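Local coordinates for putative alpha-L-fucosidase (Bacteroides thetaiotaomicron VPI-5482, PDB 3GZA), which probably hydrolyses alpha-L-fucosidic linkages as a family 29 glycoside hydrolase with a TIM-barrel catalytic domain, at residues A[183-189]-A[210-214]; A[217-223]-A[266-272]. One frame throughout, in Å; residues are numbered along the deposited sequence. Where two conformers were deposited one is given.

Contact 1: A[183-189]-A[210-214]. With EPE (4-(2-hydroxyethyl)-1-piperazine ethanesulfonic acid), chain C; EDO (1,2-ethanediol), chain E.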
loop_
_atom_site.group_PDB
_atom_site.type_symbol
_atom_site.label_atom_id
_atom_site.label_comp_id
_atom_site.label_asym_id
_atom_site.label_seq_id
_atom_site.Cartn_x
_atom_site.Cartn_y
_atom_site.Cartn_z
ATOM N N GLY A 183 9.471 -8.371 17.884
ATOM C CA GLY A 183 8.691 -9.304 18.667
ATOM C C GLY A 183 8.627 -10.700 18.105
ATOM O O GLY A 183 7.752 -11.471 18.480
ATOM N N GLY A 184 9.564 -11.036 17.221
ATOM C CA GLY A 184 9.655 -12.337 16.562
ATOM C C GLY A 184 8.694 -12.424 15.378
ATOM O O GLY A 184 8.020 -11.466 15.046
ATOM N N ALA A 185 8.608 -13.631 14.806
ATOM C CA ALA A 185 7.756 -13.875 13.637
ATOM C C ALA A 185 6.676 -14.902 13.978
ATOM O O ALA A 185 6.108 -15.546 13.089
ATOM C CB ALA A 185 8.623 -14.302 12.449
ATOM N N ASP A 186 6.369 -14.990 15.270
ATOM C CA ASP A 186 5.262 -15.812 15.749
ATOM C C ASP A 186 5.372 -17.296 15.307
ATOM O O ASP A 186 6.452 -17.900 15.395
ATOM C CB ASP A 186 3.949 -15.103 15.353
ATOM C CG ASP A 186 2.736 -15.633 16.075
ATOM O OD1 ASP A 186 2.619 -15.519 17.313
ATOM O OD2 ASP A 186 1.845 -16.219 15.394
ATOM N N ASP A 187 4.264 -17.869 14.841
ATOM C CA ASP A 187 4.148 -19.298 14.639
ATOM C C ASP A 187 3.764 -19.585 13.191
ATOM O O ASP A 187 2.676 -19.231 12.777
ATOM C CB ASP A 187 3.067 -19.824 15.616
ATOM C CG ASP A 187 2.838 -21.294 15.537
ATOM O OD1 ASP A 187 3.365 -21.993 14.623
ATOM O OD2 ASP A 187 2.095 -21.822 16.433
ATOM N N PRO A 188 4.642 -20.264 12.432
ATOM C CA PRO A 188 4.359 -20.487 11.029
ATOM C C PRO A 188 3.206 -21.414 10.758
ATOM O O PRO A 188 2.780 -21.497 9.606
ATOM C CB PRO A 188 5.693 -21.040 10.501
ATOM C CG PRO A 188 6.352 -21.613 11.649
ATOM C CD PRO A 188 5.956 -20.813 12.824
ATOM N N ARG A 189 2.726 -22.131 11.767
ATOM C CA ARG A 189 1.588 -23.037 11.634
ATOM C C ARG A 189 0.292 -22.273 11.893
ATOM O O ARG A 189 -0.795 -22.824 11.754
ATOM C CB ARG A 189 1.711 -24.274 12.577
ATOM C CG ARG A 189 2.739 -25.329 12.038
ATOM C CD ARG A 189 3.302 -26.340 13.054
ATOM N NE ARG A 189 3.953 -25.600 14.121
ATOM C CZ ARG A 189 5.137 -24.931 14.001
ATOM N NH1 ARG A 189 5.931 -24.972 12.940
ATOM N NH2 ARG A 189 5.554 -24.232 14.997
ATOM N N HIS A 210 13.479 -14.005 15.513
ATOM C CA HIS A 210 13.285 -15.317 16.099
ATOM C C HIS A 210 11.829 -15.669 15.850
ATOM O O HIS A 210 11.058 -14.832 15.408
ATOM C CB HIS A 210 13.524 -15.286 17.626
ATOM C CG HIS A 210 12.737 -14.247 18.334
ATOM N ND1 HIS A 210 11.640 -14.534 19.110
ATOM C CD2 HIS A 210 12.908 -12.897 18.402
ATOM C CE1 HIS A 210 11.162 -13.408 19.618
ATOM N NE2 HIS A 210 11.930 -12.404 19.234
ATOM N N ASN A 211 11.461 -16.916 16.100
ATOM C CA ASN A 211 10.053 -17.304 16.056
ATOM C C ASN A 211 9.789 -18.414 17.077
ATOM O O ASN A 211 10.653 -18.724 17.903
ATOM C CB ASN A 211 9.575 -17.621 14.647
ATOM C CG ASN A 211 10.058 -18.954 14.134
ATOM O OD1 ASN A 211 10.826 -19.660 14.801
ATOM N ND2 ASN A 211 9.642 -19.290 12.910
ATOM N N ILE A 212 8.596 -19.013 17.052
ATOM C CA ILE A 212 8.288 -20.017 18.036
ATOM C C ILE A 212 9.172 -21.233 17.997
ATOM O O ILE A 212 9.240 -21.978 18.944
ATOM C CB ILE A 212 6.773 -20.419 17.925
ATOM C CG1 ILE A 212 6.242 -21.030 19.206
ATOM C CG2 ILE A 212 6.508 -21.317 16.673
ATOM C CD1 ILE A 212 4.732 -21.000 19.223
ATOM N N ASP A 213 9.780 -21.491 16.850
ATOM C CA ASP A 213 10.602 -22.698 16.646
ATOM C C ASP A 213 12.074 -22.477 16.944
ATOM O O ASP A 213 12.781 -23.431 17.300
ATOM C CB ASP A 213 10.516 -23.162 15.191
ATOM C CG ASP A 213 9.147 -23.629 14.806
ATOM O OD1 ASP A 213 8.419 -24.186 15.665
ATOM O OD2 ASP A 213 8.744 -23.425 13.625
ATOM N N ARG A 214 12.532 -21.251 16.777
ATOM C CA ARG A 214 13.947 -20.949 16.827
ATOM C C ARG A 214 14.317 -19.528 17.165
ATOM O O ARG A 214 13.742 -18.578 16.632
ATOM C CB ARG A 214 14.513 -21.263 15.422
ATOM C CG ARG A 214 15.993 -21.004 15.272
ATOM C CD ARG A 214 16.435 -21.288 13.879
ATOM N NE ARG A 214 17.755 -20.767 13.541
ATOM C CZ ARG A 214 18.278 -20.833 12.322
ATOM N NH1 ARG A 214 17.664 -21.474 11.340
ATOM N NH2 ARG A 214 19.468 -20.314 12.076
HETATM N N1 EPE C . 10.136 -6.445 23.260
HETATM C C2 EPE C . 10.131 -5.031 22.852
HETATM C C3 EPE C . 9.373 -4.331 23.989
HETATM N N4 EPE C . 10.127 -4.441 25.232
HETATM C C5 EPE C . 10.105 -5.817 25.616
HETATM C C6 EPE C . 10.852 -6.605 24.501
HETATM C C7 EPE C . 9.572 -3.470 26.176
HETATM C C8 EPE C . 9.997 -3.507 27.626
HETATM O O8 EPE C . 11.369 -3.258 27.820
HETATM C C9 EPE C . 10.414 -7.369 22.137
HETATM C C10 EPE C . 11.881 -7.408 21.889
HETATM S S EPE C . 12.366 -8.435 20.465
HETATM O O1S EPE C . 13.779 -8.547 20.740
HETATM O O2S EPE C . 12.066 -7.717 19.242
HETATM O O3S EPE C . 11.707 -9.769 20.552
HETATM C C1 EDO E . 5.462 -24.908 8.506
HETATM O O1 EDO E . 5.676 -25.068 9.921
HETATM C C2 EDO E . 4.131 -24.246 8.207
HETATM O O2 EDO E . 3.144 -25.245 7.847
HETATM O O HOH W 1 7.375 -17.682 11.894
#
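H210 lays one face of its imidazole against G184 CA, where two loops that follow neighbouring parallel strands of the TIM barrel, 178-181 and 207-209, run side by side. This CH-pi contact puts the CA 3.6 Å from the ring centroid and 15° off its normal, an approach possible because G184 carries no side chain. With CG between its backbone N and carbonyl carbon (chi1 53°), H210 turns the ring toward G184, and NE2 donates at the ring edge to the sulfonate O3S of the bound EPE, 3.0 Å away; G183 N donates to O2S. Two backbone bonds knit the loops: A185 N to H210 O at 2.8 Å, and I212 N to D186 O at 2.9 Å. A water joins A185 O to N211 ND2, and D187 OD1 accepts from R189 N in an Asx turn. Among apolar groups, I212 CG2 lies 3.9 Å from P188 CD. At the exposed end, R189, in the conformer given, grips D213 end-on, with guanidinium and carboxylate 39° apart. R244 is a second salt-bridge partner of D213 OD1. In that conformer R189 NH1 meets the syn lone pair of D213 OD2 at 3.3 Å, while NH2 reaches OD1 at 2.9 Å from a more tilted angle.

Contact 2: A[217-223]-A[266-272]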
loop_
_atom_site.group_PDB
_atom_site.type_symbol
_atom_site.label_atom_id
_atom_site.label_comp_id
_atom_site.label_asym_id
_atom_site.label_seq_id
_atom_site.Cartn_x
_atom_site.Cartn_y
_atom_site.Cartn_z
ATOM N N PHE A 217 19.631 -16.224 19.446
ATOM C CA PHE A 217 20.034 -15.568 20.672
ATOM C C PHE A 217 18.738 -15.161 21.349
ATOM O O PHE A 217 17.667 -15.304 20.732
ATOM C CB PHE A 217 21.029 -14.423 20.439
ATOM C CG PHE A 217 20.543 -13.347 19.540
ATOM C CD1 PHE A 217 19.743 -12.380 20.030
ATOM C CD2 PHE A 217 20.930 -13.302 18.196
ATOM C CE1 PHE A 217 19.299 -11.402 19.251
ATOM C CE2 PHE A 217 20.505 -12.320 17.404
ATOM C CZ PHE A 217 19.714 -11.346 17.927
ATOM N N ARG A 218 18.799 -14.707 22.597
ATOM C CA ARG A 218 17.590 -14.355 23.344
ATOM C C ARG A 218 17.706 -12.943 23.856
ATOM O O ARG A 218 18.782 -12.536 24.256
ATOM C CB ARG A 218 17.348 -15.271 24.559
ATOM C CG ARG A 218 18.454 -15.208 25.634
ATOM C CD ARG A 218 18.239 -16.233 26.706
ATOM N NE ARG A 218 19.010 -15.842 27.891
ATOM C CZ ARG A 218 20.230 -16.272 28.206
ATOM N NH1 ARG A 218 20.836 -17.239 27.499
ATOM N NH2 ARG A 218 20.818 -15.781 29.287
ATOM N N TRP A 219 16.581 -12.254 23.908
ATOM C CA TRP A 219 16.510 -10.945 24.582
ATOM C C TRP A 219 16.690 -11.202 26.061
ATOM O O TRP A 219 15.983 -12.017 26.651
ATOM C CB TRP A 219 15.141 -10.315 24.308
ATOM C CG TRP A 219 14.919 -9.003 25.005
ATOM C CD1 TRP A 219 15.610 -7.884 24.829
ATOM C CD2 TRP A 219 13.901 -8.720 25.962
ATOM N NE1 TRP A 219 15.108 -6.884 25.611
ATOM C CE2 TRP A 219 14.047 -7.364 26.313
ATOM C CE3 TRP A 219 12.877 -9.464 26.527
ATOM C CZ2 TRP A 219 13.227 -6.747 27.209
ATOM C CZ3 TRP A 219 12.069 -8.860 27.447
ATOM C CH2 TRP A 219 12.247 -7.507 27.778
ATOM N N GLY A 220 17.630 -10.483 26.671
ATOM C CA GLY A 220 17.989 -10.657 28.074
ATOM C C GLY A 220 17.045 -10.135 29.133
ATOM O O GLY A 220 17.476 -9.931 30.273
ATOM N N GLY A 221 15.787 -9.919 28.785
ATOM C CA GLY A 221 14.767 -9.625 29.817
ATOM C C GLY A 221 14.518 -8.173 30.201
ATOM O O GLY A 221 13.688 -7.928 31.098
ATOM N N SER A 222 15.258 -7.218 29.627
ATOM C CA SER A 222 15.029 -5.808 29.904
ATOM C C SER A 222 15.684 -5.021 28.781
ATOM O O SER A 222 16.427 -5.572 27.976
ATOM C CB SER A 222 15.650 -5.388 31.220
ATOM O OG SER A 222 17.077 -5.327 31.128
ATOM N N GLU A 223 15.359 -3.728 28.684
ATOM C CA GLU A 223 16.018 -2.809 27.760
ATOM C C GLU A 223 16.916 -1.847 28.570
ATOM O O GLU A 223 17.069 -0.681 28.218
ATOM C CB GLU A 223 15.011 -2.045 26.929
ATOM C CG GLU A 223 14.173 -2.979 26.060
ATOM C CD GLU A 223 13.244 -2.256 25.098
ATOM O OE1 GLU A 223 13.043 -1.033 25.246
ATOM O OE2 GLU A 223 12.704 -2.911 24.179
ATOM N N VAL A 266 21.370 -20.624 23.180
ATOM C CA VAL A 266 20.525 -19.448 22.894
ATOM C C VAL A 266 21.083 -18.263 23.709
ATOM O O VAL A 266 20.525 -17.913 24.764
ATOM C CB VAL A 266 19.029 -19.677 23.201
ATOM C CG1 VAL A 266 18.194 -18.583 22.613
ATOM C CG2 VAL A 266 18.533 -21.021 22.617
ATOM N N PRO A 267 22.221 -17.708 23.259
ATOM C CA PRO A 267 22.937 -16.763 24.096
ATOM C C PRO A 267 22.271 -15.431 24.311
ATOM O O PRO A 267 21.385 -15.012 23.568
ATOM C CB PRO A 267 24.299 -16.635 23.409
ATOM C CG PRO A 267 24.016 -17.040 21.986
ATOM C CD PRO A 267 22.947 -17.988 22.007
ATOM N N ALA A 268 22.722 -14.780 25.381
ATOM C CA ALA A 268 22.131 -13.529 25.821
ATOM C C ALA A 268 22.432 -12.273 25.013
ATOM O O ALA A 268 23.554 -11.974 24.633
ATOM C CB ALA A 268 22.499 -13.275 27.298
HETATM N N MSE A 269 21.382 -11.531 24.778
HETATM C CA MSE A 269 21.436 -10.229 24.142
HETATM C C MSE A 269 20.971 -9.187 25.162
HETATM O O MSE A 269 20.016 -9.397 25.885
HETATM C CB MSE A 269 20.496 -10.181 22.953
HETATM C CG MSE A 269 20.521 -8.946 22.235
HETATM SE SE MSE A 269 19.063 -7.702 22.675
HETATM C CE MSE A 269 17.737 -8.496 21.542
ATOM N N ALA A 270 21.712 -8.082 25.268
ATOM C CA ALA A 270 21.315 -6.917 26.074
ATOM C C ALA A 270 21.062 -5.794 25.099
ATOM O O ALA A 270 21.683 -5.735 24.027
ATOM C CB ALA A 270 22.426 -6.518 27.059
ATOM N N ASP A 271 20.105 -4.909 25.405
ATOM C CA ASP A 271 19.867 -3.788 24.521
ATOM C C ASP A 271 19.354 -2.578 25.286
ATOM O O ASP A 271 18.797 -2.731 26.377
ATOM C CB ASP A 271 18.970 -4.124 23.305
ATOM C CG ASP A 271 17.524 -4.480 23.629
ATOM O OD1 ASP A 271 17.102 -4.668 24.778
ATOM O OD2 ASP A 271 16.758 -4.613 22.620
ATOM N N THR A 272 19.577 -1.414 24.685
ATOM C CA THR A 272 19.093 -0.174 25.266
ATOM C C THR A 272 19.156 0.922 24.226
ATOM O O THR A 272 20.033 0.953 23.410
ATOM C CB THR A 272 19.941 0.278 26.478
ATOM O OG1 THR A 272 19.436 1.521 27.022
ATOM C CG2 THR A 272 21.444 0.463 26.131
HETATM O O HOH W 2 19.240 -5.352 28.275
HETATM O O HOH W 3 14.216 -4.937 22.924
#
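G220 N donates to M269 O over 2.7 Å, in the carbonyl plane, extending the pairing begun by R218: its N gives to P267 O and its O receives M269 N, both at 2.8 Å. R218 then reaches on with an extended chain, and its NH1 meets V266 O at 2.8 Å, tilted 20° from the guanidinium plane, while A268 CB lies over one guanidinium face. NH1 also serves W232 O, and NE serves L255 O. Replacing R218 by an alanine is likely to leave the carbonyls of V266, W232 and L255 without these donors and to open a gap above A268. The pairing is parallel: the short strand 218-219 lies along 264-273, a strand of the TIM barrel that also pairs in parallel with 312-317. On the face that carries M269 and W219, M269 CB meets F217 CD1 at 3.7 Å, and the phenyl ring is stacked with W17 and Y209. M269, here selenomethionine and bent at chi2 and chi3, brings its selenium to the edge of the W219 five-membered ring, a Met-aromatic contact. W219 (chi1 177°, CG opposite the backbone N) holds its indole with one face against the backbone N atoms of G221 and S222, and NE1 gives to D271 OD1 at 3.1 Å. That oxygen lies in the indole plane, yet the donor approaches 31° out of the carboxylate plane. E223, whose OE1 is held by H281 and W283, shares water 3 with D271: the water donates to E223 OE2 and, over 2.6 Å, to D271 OD2.

Contacts 1 and 2 follow one another along the chain, R214 of the first lying just before F217 of the second, yet their centres are about 17 Å apart and their segments do not otherwise touch. The bound EPE spans them. Its sulfonate end sits at contact 1, and at the other end its piperazine N4 is hydrogen-bonded to E223 OE2 of contact 2. H210 NE2 and E223 OE2 are 10.7 Å apart, facing one pocket. W180 and Y209 also bond to EPE, and Y209, next to H210 in sequence and against F217 in space, joins the two contacts. The buffer molecule probably marks the sugar-binding region of this putative fucosidase.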